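PDB 4F7K: laccase from Uncultured bacterium, which probably oxidises phenolic and related substrates with copper ions and passes the electrons to dioxygen, which is reduced to water. Local coordinates for residues R183-L188 and R232-A237; E205-A210 and P219-G224. One frame throughout, in Å; residues are numbered along the deposited sequence.

In the fold
Both contacts lie in one mixed six-stranded sheet, in the middle of the three cupredoxin-like domains expected of such a laccase. Contact 1 pairs strand 183-190 with strand 232-239 inside the sheet; contact 2 joins strand 204-211 to the end of its hairpin partner 214-220, an outermost strand, and the loop that follows. Their centres are about 9 Å apart. Along the chain contact 2 is nested in the loop that contact 1 closes, and strand 232-239 returns to lie between 183-190 and 204-211. Probable hydrogen bonds from K207 N to I236 O and from V209 N to D234 O join the two directly. The sheet thus runs from a buried middle to a partly exposed margin.

Contact 1 (R183-L188 and R232-A237); sequences RVRLRL and RADIIA
R185 and D234 meet on one face of an antiparallel strand pair in the six-stranded sheet of this cupredoxin-like domain. V184 with A237, L186 with I235 and L188 with A233 are hydrogen-bonded pairs, each with two N-H to O bonds. The straightest runs from L186 N to I235 O, 2.7 Å long with 176° at the hydrogen. Between them R185 faces I236 and R187 faces D234 as non-hydrogen-bonded pairs.

The charged face carries a salt-bridge network. R185 extends with CG anti to the backbone N (chi1 -172°), which carries its guanidinium along to the D234 carboxylate. It grips a single oxygen side-on: NH2 lies 2.8 Å from D234 OD2 and NE 3.2 Å from the same atom. OD2 sits in the guanidinium plane, while the two flat groups stand nearly perpendicular. R187 runs alongside D234, its CG 3.5 Å from D234 OD1, and its NH1 adds only a long, purely electrostatic approach to OD2. The two guanidinium groups lie face over face, their like charges probably eased by D234, by D132, salt-bridged to R187 NE, and by E123, salt-bridged to R185 NH1. T98 bonds D234 OD1. With an alanine at R185, D234 OD2 would probably lose both N-H donors and E123 this arginine as a partner.

Apolar contacts divide between the faces. I236 CG1 rests on the R185 stem, 4.0 Å from R185 CG, and its CG2 meets R183, whose NE turns to D238. On the other face L186 and I235 touch through their CB atoms, and L188 CD2 reaches I235 CD1 at 3.9 Å.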
loop_
_atom_site.group_PDB
_atom_site.type_symbol
_atom_site.label_atom_id
_atom_site.label_comp_id
_atom_site.label_asym_id
_atom_site.label_seq_id
_atom_site.Cartn_x
_atom_site.Cartn_y
_atom_site.Cartn_z
ATOM N N ARG A 183 4.575 -23.555 3.342
ATOM C CA ARG A 183 5.310 -22.348 3.003
ATOM C C ARG A 183 4.318 -21.286 2.581
ATOM O O ARG A 183 3.601 -21.472 1.602
ATOM C CB ARG A 183 6.290 -22.595 1.861
ATOM C CG ARG A 183 7.049 -21.320 1.487
ATOM C CD ARG A 183 8.370 -21.619 0.852
ATOM N NE ARG A 183 9.378 -21.969 1.839
ATOM C CZ ARG A 183 10.652 -22.194 1.549
ATOM N NH1 ARG A 183 11.078 -22.108 0.297
ATOM N NH2 ARG A 183 11.496 -22.499 2.517
ATOM N N VAL A 184 4.277 -20.172 3.309
ATOM C CA VAL A 184 3.330 -19.105 2.968
ATOM C C VAL A 184 3.994 -17.859 2.429
ATOM O O VAL A 184 5.029 -17.441 2.929
ATOM C CB VAL A 184 2.404 -18.722 4.156
ATOM C CG1 VAL A 184 1.611 -19.925 4.616
ATOM C CG2 VAL A 184 3.204 -18.089 5.316
ATOM N N ARG A 185 3.384 -17.271 1.402
ATOM C CA ARG A 185 3.672 -15.898 0.995
ATOM C C ARG A 185 2.663 -14.952 1.675
ATOM O O ARG A 185 1.466 -15.137 1.548
ATOM C CB ARG A 185 3.622 -15.762 -0.532
ATOM C CG ARG A 185 4.094 -14.403 -1.046
ATOM C CD ARG A 185 4.071 -14.348 -2.556
ATOM N NE ARG A 185 4.615 -13.082 -3.068
ATOM C CZ ARG A 185 5.069 -12.903 -4.318
ATOM N NH1 ARG A 185 5.019 -13.904 -5.186
ATOM N NH2 ARG A 185 5.545 -11.716 -4.712
ATOM N N LEU A 186 3.182 -13.993 2.440
ATOM C CA LEU A 186 2.402 -13.033 3.171
ATOM C C LEU A 186 2.663 -11.620 2.622
ATOM O O LEU A 186 3.767 -11.089 2.770
ATOM C CB LEU A 186 2.745 -13.112 4.679
ATOM C CG LEU A 186 2.516 -14.469 5.372
ATOM C CD1 LEU A 186 3.123 -14.468 6.746
ATOM C CD2 LEU A 186 1.037 -14.817 5.470
ATOM N N ARG A 187 1.637 -11.058 1.980
ATOM C CA ARG A 187 1.648 -9.724 1.352
ATOM C C ARG A 187 1.052 -8.663 2.271
ATOM O O ARG A 187 -0.184 -8.506 2.350
ATOM C CB ARG A 187 0.888 -9.772 0.023
ATOM C CG ARG A 187 1.511 -10.775 -1.006
ATOM C CD ARG A 187 0.675 -10.767 -2.245
ATOM N NE ARG A 187 0.974 -11.843 -3.187
ATOM C CZ ARG A 187 1.604 -11.673 -4.359
ATOM N NH1 ARG A 187 2.056 -10.472 -4.714
ATOM N NH2 ARG A 187 1.794 -12.720 -5.169
ATOM N N LEU A 188 1.936 -7.962 2.985
ATOM C CA LEU A 188 1.506 -7.069 4.032
ATOM C C LEU A 188 1.314 -5.718 3.420
ATOM O O LEU A 188 2.174 -5.222 2.694
ATOM C CB LEU A 188 2.548 -6.951 5.164
ATOM C CG LEU A 188 2.630 -8.022 6.260
ATOM C CD1 LEU A 188 2.711 -9.452 5.756
ATOM C CD2 LEU A 188 3.842 -7.707 7.166
ATOM N N ARG A 232 4.101 -1.503 1.596
ATOM C CA ARG A 232 3.909 -2.943 1.513
ATOM C C ARG A 232 5.212 -3.655 1.825
ATOM O O ARG A 232 6.322 -3.121 1.545
ATOM C CB ARG A 232 3.480 -3.327 0.094
ATOM C CG ARG A 232 2.024 -3.166 -0.177
ATOM C CD ARG A 232 1.691 -1.835 -0.829
ATOM N NE ARG A 232 2.272 -1.751 -2.155
ATOM C CZ ARG A 232 2.932 -0.700 -2.622
ATOM N NH1 ARG A 232 3.045 0.393 -1.886
ATOM N NH2 ARG A 232 3.458 -0.737 -3.850
ATOM N N ALA A 233 5.102 -4.862 2.378
ATOM C CA ALA A 233 6.246 -5.744 2.425
ATOM C C ALA A 233 5.767 -7.147 2.101
ATOM O O ALA A 233 4.750 -7.570 2.623
ATOM C CB ALA A 233 6.951 -5.707 3.760
ATOM N N ASP A 234 6.490 -7.843 1.222
ATOM C CA ASP A 234 6.225 -9.265 0.959
ATOM C C ASP A 234 7.112 -10.153 1.848
ATOM O O ASP A 234 8.302 -9.939 1.961
ATOM C CB ASP A 234 6.483 -9.617 -0.526
ATOM C CG ASP A 234 5.258 -9.425 -1.411
ATOM O OD1 ASP A 234 4.310 -8.684 -1.028
ATOM O OD2 ASP A 234 5.221 -10.034 -2.505
ATOM N N ILE A 235 6.522 -11.166 2.456
ATOM C CA ILE A 235 7.253 -12.086 3.298
ATOM C C ILE A 235 7.028 -13.513 2.815
ATOM O O ILE A 235 5.897 -13.944 2.587
ATOM C CB ILE A 235 6.864 -11.934 4.777
ATOM C CG1 ILE A 235 7.566 -10.694 5.357
ATOM C CG2 ILE A 235 7.222 -13.187 5.588
ATOM C CD1 ILE A 235 6.856 -10.021 6.438
ATOM N N ILE A 236 8.125 -14.250 2.623
ATOM C CA ILE A 236 7.950 -15.662 2.451
ATOM C C ILE A 236 8.521 -16.332 3.686
ATOM O O ILE A 236 9.621 -16.016 4.126
ATOM C CB ILE A 236 8.573 -16.156 1.133
ATOM C CG1 ILE A 236 7.744 -15.603 -0.040
ATOM C CG2 ILE A 236 8.638 -17.670 1.116
ATOM C CD1 ILE A 236 8.514 -15.612 -1.389
ATOM N N ALA A 237 7.758 -17.257 4.246
ATOM C CA ALA A 237 8.154 -17.909 5.461
ATOM C C ALA A 237 7.496 -19.271 5.551
ATOM O O ALA A 237 6.516 -19.553 4.849
ATOM C CB ALA A 237 7.791 -17.044 6.673
#

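Contact 2 (E205-A210 and P219-G224); sequences EGKVVA and PQEFSG
K207 bends at chi2 (-76°) and again at chi4, and E221 folds at its own chi2 (-49°), bringing ammonium and carboxylate together across a beta hairpin at the margin of the sheet. The two side chains run side by side, and K207 NZ donates to E221 OE1 over 2.8 Å in a salt bridge, on the syn side and somewhat out of the carboxylate plane. The same nitrogen also bonds the carbonyl of its neighbour G206, from well above the carbonyl plane, so two acceptors fix the end of the lysine.

Between 205-210 and 219-224 one pair carries the backbone bonds. V208 and Q220 form a hydrogen-bonded antiparallel pair: V208 N to Q220 O is 2.7 Å but bent, and Q220 N to V208 O is 3.0 Å and straighter. Toward strand 232-239, V209 and A210 both face D234 in a classic beta bulge.

Apolar groups pack around this pair. P219 CB lies against K207 CB at 3.7 Å, the two side chains crossing at about a right angle, and also touches V209 CG1. F222 CB meets V208 CG2 at 3.7 Å, while its ring reaches back along the strand, where F222 CE2 comes within 3.4 Å of G206 O.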
loop_
_atom_site.group_PDB
_atom_site.type_symbol
_atom_site.label_atom_id
_atom_site.label_comp_id
_atom_site.label_asym_id
_atom_site.label_seq_id
_atom_site.Cartn_x
_atom_site.Cartn_y
_atom_site.Cartn_z
ATOM N N GLU A 205 8.807 -18.583 10.094
ATOM C CA GLU A 205 10.221 -18.293 9.896
ATOM C C GLU A 205 10.532 -18.127 8.413
ATOM O O GLU A 205 10.203 -18.989 7.588
ATOM C CB GLU A 205 11.095 -19.412 10.487
ATOM C CG GLU A 205 12.524 -18.990 10.793
ATOM C CD GLU A 205 13.267 -20.006 11.640
ATOM O OE1 GLU A 205 13.275 -21.203 11.277
ATOM O OE2 GLU A 205 13.852 -19.600 12.668
ATOM N N GLY A 206 11.183 -17.018 8.090
ATOM C CA GLY A 206 11.537 -16.717 6.717
ATOM C C GLY A 206 12.007 -15.290 6.619
ATOM O O GLY A 206 12.643 -14.786 7.554
ATOM N N LYS A 207 11.663 -14.624 5.514
ATOM C CA LYS A 207 12.313 -13.367 5.144
ATOM C C LYS A 207 11.449 -12.407 4.348
ATOM O O LYS A 207 10.647 -12.827 3.508
ATOM C CB LYS A 207 13.569 -13.645 4.299
ATOM C CG LYS A 207 14.567 -14.630 4.875
ATOM C CD LYS A 207 15.406 -14.049 6.012
ATOM C CE LYS A 207 16.252 -15.183 6.665
ATOM N NZ LYS A 207 15.531 -15.769 7.864
ATOM N N VAL A 208 11.652 -11.111 4.595
ATOM C CA VAL A 208 11.166 -10.069 3.692
ATOM C C VAL A 208 11.823 -10.251 2.321
ATOM O O VAL A 208 13.021 -10.193 2.222
ATOM C CB VAL A 208 11.479 -8.638 4.209
ATOM C CG1 VAL A 208 10.943 -7.602 3.241
ATOM C CG2 VAL A 208 10.854 -8.401 5.591
ATOM N N VAL A 209 11.022 -10.436 1.278
ATOM C CA VAL A 209 11.531 -10.594 -0.078
ATOM C C VAL A 209 11.211 -9.439 -1.035
ATOM O O VAL A 209 11.815 -9.360 -2.111
ATOM C CB VAL A 209 11.081 -11.932 -0.705
ATOM C CG1 VAL A 209 11.626 -13.097 0.117
ATOM C CG2 VAL A 209 9.512 -11.978 -0.802
ATOM N N ALA A 210 10.276 -8.564 -0.662
ATOM C CA ALA A 210 9.989 -7.346 -1.444
ATOM C C ALA A 210 9.480 -6.189 -0.584
ATOM O O ALA A 210 8.905 -6.402 0.483
ATOM C CB ALA A 210 8.972 -7.645 -2.573
ATOM N N PRO A 219 17.137 -11.301 0.536
ATOM C CA PRO A 219 16.017 -11.371 1.475
ATOM C C PRO A 219 16.495 -11.092 2.902
ATOM O O PRO A 219 17.616 -11.433 3.255
ATOM C CB PRO A 219 15.517 -12.808 1.315
ATOM C CG PRO A 219 15.976 -13.216 -0.063
ATOM C CD PRO A 219 17.317 -12.572 -0.194
ATOM N N GLN A 220 15.658 -10.434 3.696
ATOM C CA GLN A 220 16.107 -9.904 4.991
ATOM C C GLN A 220 15.225 -10.415 6.094
ATOM O O GLN A 220 14.054 -10.730 5.856
ATOM C CB GLN A 220 16.074 -8.365 4.985
ATOM C CG GLN A 220 16.706 -7.766 3.729
ATOM C CD GLN A 220 16.593 -6.254 3.618
ATOM O OE1 GLN A 220 15.547 -5.648 3.922
ATOM N NE2 GLN A 220 17.681 -5.631 3.141
ATOM N N GLU A 221 15.783 -10.481 7.300
ATOM C CA GLU A 221 15.005 -10.785 8.502
ATOM C C GLU A 221 13.826 -9.817 8.582
ATOM O O GLU A 221 13.914 -8.669 8.128
ATOM C CB GLU A 221 15.872 -10.693 9.768
ATOM C CG GLU A 221 17.250 -11.380 9.683
ATOM C CD GLU A 221 17.199 -12.822 9.153
ATOM O OE1 GLU A 221 16.206 -13.550 9.422
ATOM O OE2 GLU A 221 18.174 -13.230 8.464
ATOM N N PHE A 222 12.711 -10.287 9.132
ATOM C CA PHE A 222 11.514 -9.447 9.184
ATOM C C PHE A 222 11.363 -8.786 10.562
ATOM O O PHE A 222 10.533 -7.912 10.751
ATOM C CB PHE A 222 10.258 -10.189 8.725
ATOM C CG PHE A 222 10.046 -11.530 9.375
ATOM C CD1 PHE A 222 9.824 -11.639 10.749
ATOM C CD2 PHE A 222 10.021 -12.684 8.600
ATOM C CE1 PHE A 222 9.595 -12.877 11.345
ATOM C CE2 PHE A 222 9.786 -13.927 9.177
ATOM C CZ PHE A 222 9.578 -14.023 10.558
ATOM N N SER A 223 12.197 -9.203 11.507
ATOM C CA SER A 223 12.297 -8.551 12.803
ATOM C C SER A 223 12.517 -7.037 12.674
ATOM O O SER A 223 13.262 -6.577 11.808
ATOM C CB SER A 223 13.442 -9.172 13.602
ATOM O OG SER A 223 13.502 -8.588 14.885
ATOM N N GLY A 224 11.855 -6.271 13.544
ATOM C CA GLY A 224 11.867 -4.815 13.465
ATOM C C GLY A 224 11.103 -4.202 12.292
ATOM O O GLY A 224 11.156 -3.000 12.110
#